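Side-chain contacts in prolyl-ACP dehydrogenase (Oscillatoria sp., PDB 4IRN), which oxidises the prolyl group carried on an acyl carrier protein, with bound FAD as cofactor, in the biosynthesis of the cyanotoxin anatoxin-a: residues S304-F308 / G309-G313; L327-E330 / N331-Y335; W364-S367 / C368-I372. All coordinates share one frame; numbering follows the deposited sequence.

All three contacts are local and lie in series within the C-terminal domain of an acyl-CoA dehydrogenase fold. Contact 1 is the hairpin 306-307/310-311, followed, after a 3-10 segment starting at 312, by helix 316-344; contact 2 is one stretch of that helix, and contact 3 belongs to the next one, helix 350-375. The centres of contacts 2 and 3 are about 15 Å apart, and they touch through R328, whose guanidinium reaches S367 and E370. Contact 1 stands apart, its centre about 28 Å from that of contact 2 and about 21 Å from that of contact 3. It touches neither, though its nearest atoms are about 8 Å from contact 3; contacts 1 and 3 both meet the second subunit.

Contact 1: residues S304-F308 / G309-G313; sequences SHKQF and GQAIG. With FAD (flavin-adenine dinucleotide), chain J.
H305-F308 and G309-I312 fold back on each other as a short antiparallel beta hairpin, closed by a type I' turn from Q307 to Q310. Q307 N bonds to Q310 O at 2.9 Å, whereas the return bond from Q310 N to Q307 O is weak. Two residues further from the turn, I312 N reaches H305 O at 2.9 Å. K306 and A311 form the non-hydrogen-bonded pair between them, their side chains diverging.

The hairpin lines part of the FAD pocket. A chi1 of -164° swings the H305 imidazole away from its own N and over to I312, whose CG2 approaches the ring obliquely: I312 CG2 is 4.1 Å from H305 CD2. H305 NE2 donates a weak bond to FAD O2A (2.8 Å, 122°), and I312 CG2 approaches the adenosine ribose, 3.4 Å from FAD O4B. Q307 CD comes within 3.3 Å of FAD O1A, while the backbone N atoms of G168 and D170 of the second subunit hydrogen-bond to Q307 OE1; the diphosphate therefore lies where two chains meet. At the far end of the hairpin the F308 ring approaches the adenine obliquely, its CE2 3.2 Å from FAD N6A.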
ATOM      1  N   SER A 304     -14.183   3.903 -24.188  1.00 17.82           N
ATOM      2  CA  SER A 304     -15.530   4.313 -24.592  1.00 18.03           C
ATOM      3  C   SER A 304     -16.065   5.515 -23.825  1.00 22.02           C
ATOM      4  O   SER A 304     -16.522   6.469 -24.449  1.00 21.37           O
ATOM      5  CB  SER A 304     -16.517   3.155 -24.457  1.00 22.21           C
ATOM      6  OG  SER A 304     -16.220   2.107 -25.366  1.00 35.53           O
ATOM      7  N   HIS A 305     -16.076   5.445 -22.481  1.00 18.91           N
ATOM      8  CA  HIS A 305     -16.624   6.518 -21.657  1.00 18.26           C
ATOM      9  C   HIS A 305     -15.801   7.787 -21.703  1.00 21.66           C
ATOM     10  O   HIS A 305     -14.587   7.747 -21.497  1.00 20.98           O
ATOM     11  CB  HIS A 305     -16.908   6.061 -20.227  1.00 18.92           C
ATOM     12  CG  HIS A 305     -17.811   6.991 -19.486  1.00 22.44           C
ATOM     13  ND1 HIS A 305     -19.120   7.208 -19.895  1.00 24.41           N
ATOM     14  CD2 HIS A 305     -17.566   7.749 -18.394  1.00 24.32           C
ATOM     15  CE1 HIS A 305     -19.622   8.078 -19.038  1.00 23.89           C
ATOM     16  NE2 HIS A 305     -18.729   8.425 -18.110  1.00 24.23           N
ATOM     17  N   LYS A 306     -16.477   8.911 -21.993  1.00 19.14           N
ATOM     18  CA  LYS A 306     -15.861  10.231 -22.118  1.00 18.99           C
ATOM     19  C   LYS A 306     -16.309  11.214 -21.059  1.00 22.75           C
ATOM     20  O   LYS A 306     -17.468  11.211 -20.665  1.00 23.02           O
ATOM     21  CB  LYS A 306     -16.092  10.819 -23.513  1.00 20.86           C
ATOM     22  CG  LYS A 306     -15.223  10.200 -24.593  1.00 33.17           C
ATOM     23  CD  LYS A 306     -15.743  10.607 -25.943  1.00 39.95           C
ATOM     24  CE  LYS A 306     -15.017   9.965 -27.081  1.00 51.16           C
ATOM     25  NZ  LYS A 306     -15.713  10.267 -28.361  1.00 64.20           N
ATOM     26  N   GLN A 307     -15.384  12.074 -20.634  1.00 18.77           N
ATOM     27  CA  GLN A 307     -15.576  13.146 -19.650  1.00 18.06           C
ATOM     28  C   GLN A 307     -14.490  14.209 -19.898  1.00 20.67           C
ATOM     29  O   GLN A 307     -13.340  13.850 -20.201  1.00 20.21           O
ATOM     30  CB  GLN A 307     -15.487  12.585 -18.214  1.00 19.12           C
ATOM     31  CG  GLN A 307     -16.460  13.204 -17.197  1.00 28.05           C
ATOM     32  CD  GLN A 307     -17.943  12.946 -17.410  1.00 38.35           C
ATOM     33  OE1 GLN A 307     -18.793  13.704 -16.936  1.00 31.59           O
ATOM     34  NE2 GLN A 307     -18.305  11.857 -18.069  1.00 29.64           N
ATOM     35  N   PHE A 308     -14.847  15.497 -19.769  1.00 15.71           N
ATOM     36  CA  PHE A 308     -13.963  16.653 -20.007  1.00 15.12           C
ATOM     37  C   PHE A 308     -13.402  16.677 -21.466  1.00 18.85           C
ATOM     38  O   PHE A 308     -12.258  17.097 -21.692  1.00 18.60           O
ATOM     39  CB  PHE A 308     -12.843  16.765 -18.937  1.00 16.58           C
ATOM     40  CG  PHE A 308     -13.300  16.755 -17.497  1.00 17.67           C
ATOM     41  CD1 PHE A 308     -13.623  17.939 -16.843  1.00 20.16           C
ATOM     42  CD2 PHE A 308     -13.409  15.560 -16.793  1.00 19.52           C
ATOM     43  CE1 PHE A 308     -14.062  17.927 -15.513  1.00 21.17           C
ATOM     44  CE2 PHE A 308     -13.866  15.547 -15.471  1.00 22.03           C
ATOM     45  CZ  PHE A 308     -14.162  16.732 -14.828  1.00 20.32           C
ATOM     46  N   GLY A 309     -14.224  16.214 -22.418  1.00 14.24           N
ATOM     47  CA  GLY A 309     -13.906  16.182 -23.841  1.00 14.12           C
ATOM     48  C   GLY A 309     -12.949  15.099 -24.307  1.00 19.62           C
ATOM     49  O   GLY A 309     -12.468  15.155 -25.441  1.00 18.58           O
ATOM     50  N   GLN A 310     -12.668  14.103 -23.457  1.00 17.37           N
ATOM     51  CA  GLN A 310     -11.806  12.988 -23.816  1.00 17.33           C
ATOM     52  C   GLN A 310     -12.190  11.693 -23.092  1.00 21.47           C
ATOM     53  O   GLN A 310     -12.962  11.741 -22.132  1.00 20.55           O
ATOM     54  CB  GLN A 310     -10.322  13.342 -23.628  1.00 18.69           C
ATOM     55  CG  GLN A 310      -9.972  13.902 -22.267  1.00 42.37           C
ATOM     56  CD  GLN A 310      -8.476  13.992 -22.047  1.00 64.51           C
ATOM     57  OE1 GLN A 310      -7.701  14.433 -22.917  1.00 57.38           O
ATOM     58  NE2 GLN A 310      -8.054  13.618 -20.840  1.00 59.97           N
ATOM     59  N   ALA A 311     -11.663  10.534 -23.565  1.00 17.79           N
ATOM     60  CA  ALA A 311     -11.922   9.244 -22.946  1.00 17.63           C
ATOM     61  C   ALA A 311     -11.281   9.281 -21.587  1.00 21.45           C
ATOM     62  O   ALA A 311     -10.212   9.867 -21.440  1.00 21.08           O
ATOM     63  CB  ALA A 311     -11.325   8.120 -23.772  1.00 18.25           C
ATOM     64  N   ILE A 312     -11.946   8.677 -20.586  1.00 16.69           N
ATOM     65  CA  ILE A 312     -11.481   8.647 -19.195  1.00 15.62           C
ATOM     66  C   ILE A 312     -10.081   8.036 -19.022  1.00 17.72           C
ATOM     67  O   ILE A 312      -9.338   8.466 -18.140  1.00 17.48           O
ATOM     68  CB  ILE A 312     -12.541   8.063 -18.208  1.00 18.60           C
ATOM     69  CG1 ILE A 312     -13.062   6.693 -18.695  1.00 18.85           C
ATOM     70  CG2 ILE A 312     -13.698   9.058 -17.989  1.00 18.26           C
ATOM     71  CD1 ILE A 312     -13.337   5.699 -17.609  1.00 23.15           C
ATOM     72  N   GLY A 313      -9.730   7.079 -19.890  1.00 13.46           N
ATOM     73  CA  GLY A 313      -8.426   6.423 -19.925  1.00 13.33           C
ATOM     74  C   GLY A 313      -7.271   7.336 -20.304  1.00 17.52           C
ATOM     75  O   GLY A 313      -6.118   6.954 -20.153  1.00 17.80           O
TER
HETATM   76  PA  FAD J 400     -17.568   9.538 -14.424  1.00 24.02           P
HETATM   77  O1A FAD J 400     -17.550  10.977 -14.783  1.00 25.46           O
HETATM   78  O2A FAD J 400     -18.339   8.567 -15.332  1.00 23.99           O
HETATM   79  O5B FAD J 400     -16.088   8.995 -14.186  1.00 20.93           O
HETATM   80  C5B FAD J 400     -15.602   7.816 -14.859  1.00 21.84           C
HETATM   81  C4B FAD J 400     -14.302   7.519 -14.165  1.00 22.78           C
HETATM   82  O4B FAD J 400     -13.261   8.340 -14.718  1.00 23.91           O
HETATM   83  C3B FAD J 400     -14.350   7.777 -12.660  1.00 23.32           C
HETATM   84  O3B FAD J 400     -14.069   6.580 -11.951  1.00 23.22           O
HETATM   85  C2B FAD J 400     -13.323   8.884 -12.389  1.00 23.26           C
HETATM   86  O2B FAD J 400     -12.412   8.418 -11.408  1.00 26.57           O
HETATM   87  C1B FAD J 400     -12.563   9.042 -13.707  1.00 22.82           C
HETATM   88  N9A FAD J 400     -12.401  10.426 -14.139  1.00 20.47           N
HETATM   89  C8A FAD J 400     -13.329  11.216 -14.772  1.00 19.70           C
HETATM   90  N7A FAD J 400     -12.939  12.450 -14.983  1.00 18.85           N
HETATM   91  C5A FAD J 400     -11.652  12.480 -14.455  1.00 17.84           C
HETATM   92  C6A FAD J 400     -10.683  13.508 -14.365  1.00 18.35           C
HETATM   93  N6A FAD J 400     -10.883  14.764 -14.760  1.00 18.38           N
HETATM   94  N1A FAD J 400      -9.495  13.194 -13.800  1.00 19.30           N
HETATM   95  C2A FAD J 400      -9.306  11.953 -13.353  1.00 17.79           C
HETATM   96  N3A FAD J 400     -10.145  10.917 -13.376  1.00 17.56           N
HETATM   97  C4A FAD J 400     -11.309  11.238 -13.941  1.00 18.96           C
HETATM   98  N1  FAD J 400     -25.702  13.070  -8.092  1.00 15.30           N
HETATM   99  C2  FAD J 400     -26.636  14.085  -7.917  1.00 17.35           C
HETATM  100  O2  FAD J 400     -26.613  15.108  -8.597  1.00 18.45           O
HETATM  101  N3  FAD J 400     -27.629  13.959  -6.970  1.00 19.18           N
HETATM  102  C4  FAD J 400     -27.796  12.884  -6.132  1.00 19.61           C
HETATM  103  O4  FAD J 400     -28.720  12.878  -5.319  1.00 20.28           O
HETATM  104  C4X FAD J 400     -26.815  11.804  -6.317  1.00 17.52           C
HETATM  105  N5  FAD J 400     -26.931  10.725  -5.573  1.00 16.68           N
HETATM  106  C5X FAD J 400     -26.024   9.688  -5.785  1.00 15.75           C
HETATM  107  C6  FAD J 400     -26.127   8.545  -4.990  1.00 14.71           C
HETATM  108  C7  FAD J 400     -25.254   7.474  -5.139  1.00 14.44           C
HETATM  109  C7M FAD J 400     -25.377   6.281  -4.220  1.00 13.49           C
HETATM  110  C8  FAD J 400     -24.246   7.537  -6.127  1.00 15.67           C
HETATM  111  C8M FAD J 400     -23.279   6.399  -6.340  1.00 17.08           C
HETATM  112  C9  FAD J 400     -24.142   8.674  -6.921  1.00 15.32           C
HETATM  113  C9A FAD J 400     -25.009   9.759  -6.768  1.00 16.57           C
HETATM  114  N10 FAD J 400     -24.927  10.939  -7.557  1.00 17.95           N
HETATM  115  C10 FAD J 400     -25.797  11.977  -7.341  1.00 16.35           C
HETATM  116  C1' FAD J 400     -23.940  10.994  -8.655  1.00 22.37           C
HETATM  117  C2' FAD J 400     -22.523  10.933  -8.103  1.00 25.19           C
HETATM  118  O2' FAD J 400     -22.116  12.212  -7.618  1.00 23.20           O
HETATM  119  C3' FAD J 400     -21.552  10.381  -9.147  1.00 29.59           C
HETATM  120  O3' FAD J 400     -21.054   9.100  -8.764  1.00 30.87           O
HETATM  121  C4' FAD J 400     -20.398  11.314  -9.514  1.00 31.69           C
HETATM  122  O4' FAD J 400     -21.002  12.462 -10.110  1.00 32.06           O
HETATM  123  C5' FAD J 400     -19.436  10.657 -10.483  1.00 33.45           C
HETATM  124  O5' FAD J 400     -20.308  10.034 -11.451  1.00 33.63           O
HETATM  125  P   FAD J 400     -19.738   9.148 -12.597  1.00 32.50           P
HETATM  126  O1P FAD J 400     -19.245   7.836 -12.133  1.00 33.54           O
HETATM  127  O2P FAD J 400     -20.859   9.376 -13.593  1.00 33.85           O
HETATM  128  O3P FAD J 400     -18.380   9.811 -13.114  1.00 28.74           O

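Contact 2: residues L327-E330 / N331-Y335; sequences LRLE and NAKAY
Helix 316-344 runs along the face where this chain meets the third subunit, and E330 and K333, three residues apart, form a polar pair on its flank. The stretch is regular alpha helix: N331, A332, K333 and A334 donate their backbone N-H groups to the carbonyls of L327, R328, L329 and E330. The bond from A332 N to R328 O measures 2.9 Å, and that from A334 N to E330 O measures 3.2 Å, so the i to i+4 pattern is unbroken.

The E330 and K333 side chains run next to each other in the same direction. E330 bends at its second torsion (chi2 -58°), which folds the carboxylate back beside the extended lysine. E330 OE2 is 3.7 Å from K333 NZ, a long salt bridge, and E330 OE1 sits 4.1 Å from K333 CD. The pairing is shared rather than exclusive: E330 OE2 has its stronger partner in K326 NZ, and K333 NZ forms a weak, long ion pair with E292 of helix 285-304. K333 is thus a secondary partner of E330.

N331 faces the subunit boundary, packing on Y335 of the third subunit. N331 CB lies 3.5 Å from L327 O, and N331 ND2 comes within 3.0 Å of L327 O at an angle too poor for a hydrogen bond. ND2 instead donates a weak bond to Y359 OH of helix 350-375. A334 also meets A334 of the third subunit, one of several contacts between the two chains.

On the flank toward helix 285-304, L329 packs on M291 and L295. Here K333 CG passes 3.5 Å from the backbone L329 O, and K333 CE reaches L329 CG at 4.2 Å.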
ATOM      1  N   LEU A 327      -0.432  -5.845 -14.368  1.00 13.64           N
ATOM      2  CA  LEU A 327       0.670  -6.381 -13.552  1.00 13.64           C
ATOM      3  C   LEU A 327       0.187  -7.549 -12.697  1.00 18.94           C
ATOM      4  O   LEU A 327       0.830  -8.602 -12.696  1.00 19.88           O
ATOM      5  CB  LEU A 327       1.308  -5.297 -12.655  1.00 13.50           C
ATOM      6  CG  LEU A 327       2.093  -4.168 -13.354  1.00 18.06           C
ATOM      7  CD1 LEU A 327       2.198  -2.963 -12.462  1.00 18.12           C
ATOM      8  CD2 LEU A 327       3.489  -4.616 -13.745  1.00 19.81           C
ATOM      9  N   ARG A 328      -0.963  -7.377 -12.011  1.00 15.73           N
ATOM     10  CA  ARG A 328      -1.562  -8.407 -11.165  1.00 15.77           C
ATOM     11  C   ARG A 328      -1.951  -9.665 -11.937  1.00 20.32           C
ATOM     12  O   ARG A 328      -1.696 -10.768 -11.451  1.00 20.42           O
ATOM     13  CB  ARG A 328      -2.764  -7.856 -10.393  1.00 15.69           C
ATOM     14  CG  ARG A 328      -2.333  -7.064  -9.194  1.00 22.83           C
ATOM     15  CD  ARG A 328      -3.464  -6.822  -8.251  1.00 29.44           C
ATOM     16  NE  ARG A 328      -3.435  -5.425  -7.867  1.00 37.91           N
ATOM     17  CZ  ARG A 328      -4.234  -4.496  -8.367  1.00 51.61           C
ATOM     18  NH1 ARG A 328      -5.167  -4.821  -9.253  1.00 43.62           N
ATOM     19  NH2 ARG A 328      -4.106  -3.234  -7.998  1.00 36.19           N
ATOM     20  N   LEU A 329      -2.534  -9.500 -13.138  1.00 15.78           N
ATOM     21  CA  LEU A 329      -2.957 -10.596 -14.004  1.00 15.43           C
ATOM     22  C   LEU A 329      -1.779 -11.472 -14.428  1.00 19.76           C
ATOM     23  O   LEU A 329      -1.883 -12.699 -14.366  1.00 19.57           O
ATOM     24  CB  LEU A 329      -3.733 -10.065 -15.230  1.00 15.44           C
ATOM     25  CG  LEU A 329      -4.175 -11.098 -16.290  1.00 20.37           C
ATOM     26  CD1 LEU A 329      -5.303 -11.990 -15.770  1.00 21.00           C
ATOM     27  CD2 LEU A 329      -4.606 -10.421 -17.554  1.00 22.56           C
ATOM     28  N   GLU A 330      -0.662 -10.839 -14.826  1.00 16.98           N
ATOM     29  CA  GLU A 330       0.559 -11.529 -15.257  1.00 17.03           C
ATOM     30  C   GLU A 330       1.263 -12.237 -14.109  1.00 21.42           C
ATOM     31  O   GLU A 330       1.827 -13.308 -14.324  1.00 22.96           O
ATOM     32  CB  GLU A 330       1.504 -10.597 -16.035  1.00 18.28           C
ATOM     33  CG  GLU A 330       0.908 -10.071 -17.338  1.00 27.12           C
ATOM     34  CD  GLU A 330       0.448 -11.093 -18.369  1.00 47.80           C
ATOM     35  OE1 GLU A 330       1.188 -12.072 -18.620  1.00 42.14           O
ATOM     36  OE2 GLU A 330      -0.649 -10.900 -18.941  1.00 43.54           O
ATOM     37  N   ASN A 331       1.197 -11.668 -12.895  1.00 16.79           N
ATOM     38  CA  ASN A 331       1.758 -12.259 -11.676  1.00 16.16           C
ATOM     39  C   ASN A 331       0.941 -13.475 -11.238  1.00 18.61           C
ATOM     40  O   ASN A 331       1.515 -14.470 -10.802  1.00 17.51           O
ATOM     41  CB  ASN A 331       1.780 -11.252 -10.539  1.00 16.40           C
ATOM     42  CG  ASN A 331       2.921 -10.262 -10.574  1.00 51.58           C
ATOM     43  OD1 ASN A 331       4.084 -10.633 -10.765  1.00 56.18           O
ATOM     44  ND2 ASN A 331       2.608  -8.981 -10.321  1.00 40.88           N
ATOM     45  N   ALA A 332      -0.404 -13.376 -11.332  1.00 13.87           N
ATOM     46  CA  ALA A 332      -1.349 -14.444 -10.998  1.00 13.23           C
ATOM     47  C   ALA A 332      -1.097 -15.658 -11.906  1.00 16.41           C
ATOM     48  O   ALA A 332      -1.058 -16.790 -11.420  1.00 15.20           O
ATOM     49  CB  ALA A 332      -2.784 -13.957 -11.158  1.00 13.80           C
ATOM     50  N   LYS A 333      -0.879 -15.408 -13.209  1.00 14.07           N
ATOM     51  CA  LYS A 333      -0.576 -16.433 -14.214  1.00 14.76           C
ATOM     52  C   LYS A 333       0.736 -17.151 -13.843  1.00 19.92           C
ATOM     53  O   LYS A 333       0.784 -18.379 -13.844  1.00 19.93           O
ATOM     54  CB  LYS A 333      -0.476 -15.816 -15.625  1.00 16.64           C
ATOM     55  CG  LYS A 333      -1.817 -15.567 -16.297  1.00 17.76           C
ATOM     56  CD  LYS A 333      -1.645 -14.863 -17.637  1.00 30.48           C
ATOM     57  CE  LYS A 333      -2.963 -14.559 -18.318  1.00 48.52           C
ATOM     58  NZ  LYS A 333      -2.774 -13.866 -19.625  1.00 53.31           N
ATOM     59  N   ALA A 334       1.762 -16.382 -13.448  1.00 16.15           N
ATOM     60  CA  ALA A 334       3.055 -16.910 -13.014  1.00 15.68           C
ATOM     61  C   ALA A 334       2.950 -17.855 -11.790  1.00 19.30           C
ATOM     62  O   ALA A 334       3.550 -18.932 -11.808  1.00 18.92           O
ATOM     63  CB  ALA A 334       3.995 -15.766 -12.713  1.00 16.27           C
ATOM     64  N   TYR A 335       2.164 -17.470 -10.753  1.00 15.33           N
ATOM     65  CA  TYR A 335       1.986 -18.285  -9.549  1.00 15.43           C
ATOM     66  C   TYR A 335       1.222 -19.551  -9.850  1.00 22.10           C
ATOM     67  O   TYR A 335       1.562 -20.606  -9.306  1.00 21.88           O
ATOM     68  CB  TYR A 335       1.293 -17.517  -8.414  1.00 16.48           C
ATOM     69  CG  TYR A 335       2.221 -16.629  -7.615  1.00 18.22           C
ATOM     70  CD1 TYR A 335       3.197 -17.173  -6.783  1.00 20.05           C
ATOM     71  CD2 TYR A 335       2.101 -15.245  -7.660  1.00 19.32           C
ATOM     72  CE1 TYR A 335       4.067 -16.359  -6.054  1.00 20.64           C
ATOM     73  CE2 TYR A 335       2.957 -14.420  -6.931  1.00 20.45           C
ATOM     74  CZ  TYR A 335       3.952 -14.981  -6.141  1.00 25.22           C
ATOM     75  OH  TYR A 335       4.799 -14.160  -5.433  1.00 20.28           O
TER

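Contact 3: residues W364-S367 / C368-I372; sequences WVQS and CLEAI
E370 OE2 is gripped from two directions, by Q366 NE2 one helical turn earlier and by R328 NH2 from helix 316-344. The arginine is the stronger partner and makes a salt bridge; Q366 NE2 lies 3.4 Å from E370 OE2, a weak hydrogen bond. The glutamine chain turns back at its second torsion (chi2 52°), which carries the amide along the helix toward the glutamate, while E370 stays extended. The two side chains cross obliquely, and the amide and carboxylate planes stand 70° apart, so the groups meet through one N-H and one oxygen and not as a flat pair. Because the carboxylate is buried, the arginine would be expected to help keep it ionised.

The same arginine reaches S367, whose OG is hydrogen-bonded to R328 NH1; that hydroxyl is also bonded to A363 O within its own helix. R328 therefore bridges two residues three positions apart on helix 350-375.

On another flank, W364 and C368 form a sulfur-aromatic contact. C368 SG lies 4.2 Å from the centroid of the W364 five-membered ring and 44° off its normal, an oblique approach. C368 SG is 3.7 Å from both W364 CD1 and W364 NE1. L369 CD2 meets the Q366 amide, 3.9 Å from Q366 NE2. Beneath these side chains the backbone bonds keep the i to i+4 order, such as L369 N to V365 O at 3.0 Å.

Helix 350-375 is thus packed on several fronts: E370 and S367 face helix 316-344, W364 and C368 press on both helix 285-304 and helix 386-395, and L369 and I372 meet K397 and F398 of the second subunit.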
ATOM      1  N   TRP A 364      -7.271 -10.575  -6.925  1.00 14.36           N
ATOM      2  CA  TRP A 364      -8.642 -10.647  -7.405  1.00 14.10           C
ATOM      3  C   TRP A 364      -9.543  -9.585  -6.768  1.00 16.22           C
ATOM      4  O   TRP A 364     -10.259  -8.902  -7.494  1.00 13.91           O
ATOM      5  CB  TRP A 364      -9.223 -12.059  -7.196  1.00 13.29           C
ATOM      6  CG  TRP A 364     -10.500 -12.337  -7.945  1.00 14.75           C
ATOM      7  CD1 TRP A 364     -11.011 -11.635  -9.005  1.00 17.83           C
ATOM      8  CD2 TRP A 364     -11.408 -13.416  -7.704  1.00 14.65           C
ATOM      9  NE1 TRP A 364     -12.198 -12.193  -9.415  1.00 17.44           N
ATOM     10  CE2 TRP A 364     -12.464 -13.291  -8.641  1.00 18.76           C
ATOM     11  CE3 TRP A 364     -11.448 -14.466  -6.769  1.00 15.98           C
ATOM     12  CZ2 TRP A 364     -13.538 -14.186  -8.680  1.00 18.00           C
ATOM     13  CZ3 TRP A 364     -12.510 -15.358  -6.812  1.00 17.61           C
ATOM     14  CH2 TRP A 364     -13.532 -15.222  -7.766  1.00 18.34           C
ATOM     15  N   VAL A 365      -9.488  -9.441  -5.433  1.00 13.56           N
ATOM     16  CA  VAL A 365     -10.289  -8.475  -4.666  1.00 13.82           C
ATOM     17  C   VAL A 365      -9.958  -7.051  -5.098  1.00 18.33           C
ATOM     18  O   VAL A 365     -10.856  -6.268  -5.385  1.00 18.48           O
ATOM     19  CB  VAL A 365     -10.118  -8.696  -3.131  1.00 17.82           C
ATOM     20  CG1 VAL A 365     -10.637  -7.514  -2.323  1.00 17.35           C
ATOM     21  CG2 VAL A 365     -10.795  -9.983  -2.681  1.00 17.75           C
ATOM     22  N   GLN A 366      -8.660  -6.749  -5.182  1.00 14.74           N
ATOM     23  CA  GLN A 366      -8.118  -5.459  -5.569  1.00 14.56           C
ATOM     24  C   GLN A 366      -8.510  -5.059  -6.978  1.00 19.36           C
ATOM     25  O   GLN A 366      -8.945  -3.924  -7.172  1.00 19.87           O
ATOM     26  CB  GLN A 366      -6.597  -5.430  -5.349  1.00 16.24           C
ATOM     27  CG  GLN A 366      -5.963  -4.038  -5.382  1.00 38.55           C
ATOM     28  CD  GLN A 366      -6.595  -3.014  -4.482  1.00 51.17           C
ATOM     29  OE1 GLN A 366      -6.697  -3.200  -3.264  1.00 44.99           O
ATOM     30  NE2 GLN A 366      -6.993  -1.890  -5.076  1.00 38.64           N
ATOM     31  N   SER A 367      -8.388  -5.985  -7.954  1.00 15.95           N
ATOM     32  CA  SER A 367      -8.749  -5.743  -9.356  1.00 15.53           C
ATOM     33  C   SER A 367     -10.252  -5.517  -9.526  1.00 20.91           C
ATOM     34  O   SER A 367     -10.652  -4.676 -10.338  1.00 21.19           O
ATOM     35  CB  SER A 367      -8.265  -6.877 -10.248  1.00 18.54           C
ATOM     36  OG  SER A 367      -6.849  -6.943 -10.269  1.00 28.23           O
ATOM     37  N   CYS A 368     -11.078  -6.225  -8.731  1.00 18.37           N
ATOM     38  CA  CYS A 368     -12.540  -6.083  -8.720  1.00 18.97           C
ATOM     39  C   CYS A 368     -12.925  -4.693  -8.234  1.00 23.92           C
ATOM     40  O   CYS A 368     -13.778  -4.042  -8.832  1.00 23.53           O
ATOM     41  CB  CYS A 368     -13.186  -7.160  -7.859  1.00 19.47           C
ATOM     42  SG  CYS A 368     -13.272  -8.785  -8.646  1.00 23.65           S
ATOM     43  N   LEU A 369     -12.277  -4.245  -7.148  1.00 21.42           N
ATOM     44  CA  LEU A 369     -12.472  -2.938  -6.528  1.00 21.10           C
ATOM     45  C   LEU A 369     -12.158  -1.816  -7.537  1.00 21.59           C
ATOM     46  O   LEU A 369     -12.931  -0.869  -7.657  1.00 21.39           O
ATOM     47  CB  LEU A 369     -11.585  -2.834  -5.269  1.00 21.63           C
ATOM     48  CG  LEU A 369     -11.657  -1.545  -4.442  1.00 27.85           C
ATOM     49  CD1 LEU A 369     -12.988  -1.424  -3.726  1.00 28.71           C
ATOM     50  CD2 LEU A 369     -10.516  -1.480  -3.424  1.00 31.39           C
ATOM     51  N   GLU A 370     -11.054  -1.967  -8.286  1.00 15.67           N
ATOM     52  CA  GLU A 370     -10.586  -1.026  -9.304  1.00 14.79           C
ATOM     53  C   GLU A 370     -11.505  -0.979 -10.529  1.00 18.42           C
ATOM     54  O   GLU A 370     -11.715   0.103 -11.078  1.00 18.45           O
ATOM     55  CB  GLU A 370      -9.149  -1.346  -9.715  1.00 15.90           C
ATOM     56  CG  GLU A 370      -8.127  -0.968  -8.657  1.00 25.31           C
ATOM     57  CD  GLU A 370      -6.679  -1.313  -8.951  1.00 38.89           C
ATOM     58  OE1 GLU A 370      -6.413  -2.012  -9.954  1.00 27.16           O
ATOM     59  OE2 GLU A 370      -5.806  -0.898  -8.156  1.00 39.10           O
ATOM     60  N   ALA A 371     -12.068  -2.134 -10.946  1.00 13.13           N
ATOM     61  CA  ALA A 371     -13.007  -2.217 -12.064  1.00 11.98           C
ATOM     62  C   ALA A 371     -14.262  -1.395 -11.746  1.00 17.45           C
ATOM     63  O   ALA A 371     -14.758  -0.683 -12.618  1.00 17.84           O
ATOM     64  CB  ALA A 371     -13.379  -3.664 -12.324  1.00 12.43           C
ATOM     65  N   ILE A 372     -14.741  -1.457 -10.479  1.00 14.16           N
ATOM     66  CA  ILE A 372     -15.887  -0.694  -9.991  1.00 14.19           C
ATOM     67  C   ILE A 372     -15.525   0.812 -10.003  1.00 19.24           C
ATOM     68  O   ILE A 372     -16.354   1.640 -10.400  1.00 18.65           O
ATOM     69  CB  ILE A 372     -16.350  -1.204  -8.591  1.00 16.97           C
ATOM     70  CG1 ILE A 372     -16.885  -2.657  -8.673  1.00 16.43           C
ATOM     71  CG2 ILE A 372     -17.404  -0.256  -7.953  1.00 18.06           C
ATOM     72  CD1 ILE A 372     -16.902  -3.409  -7.374  1.00 18.64           C
TER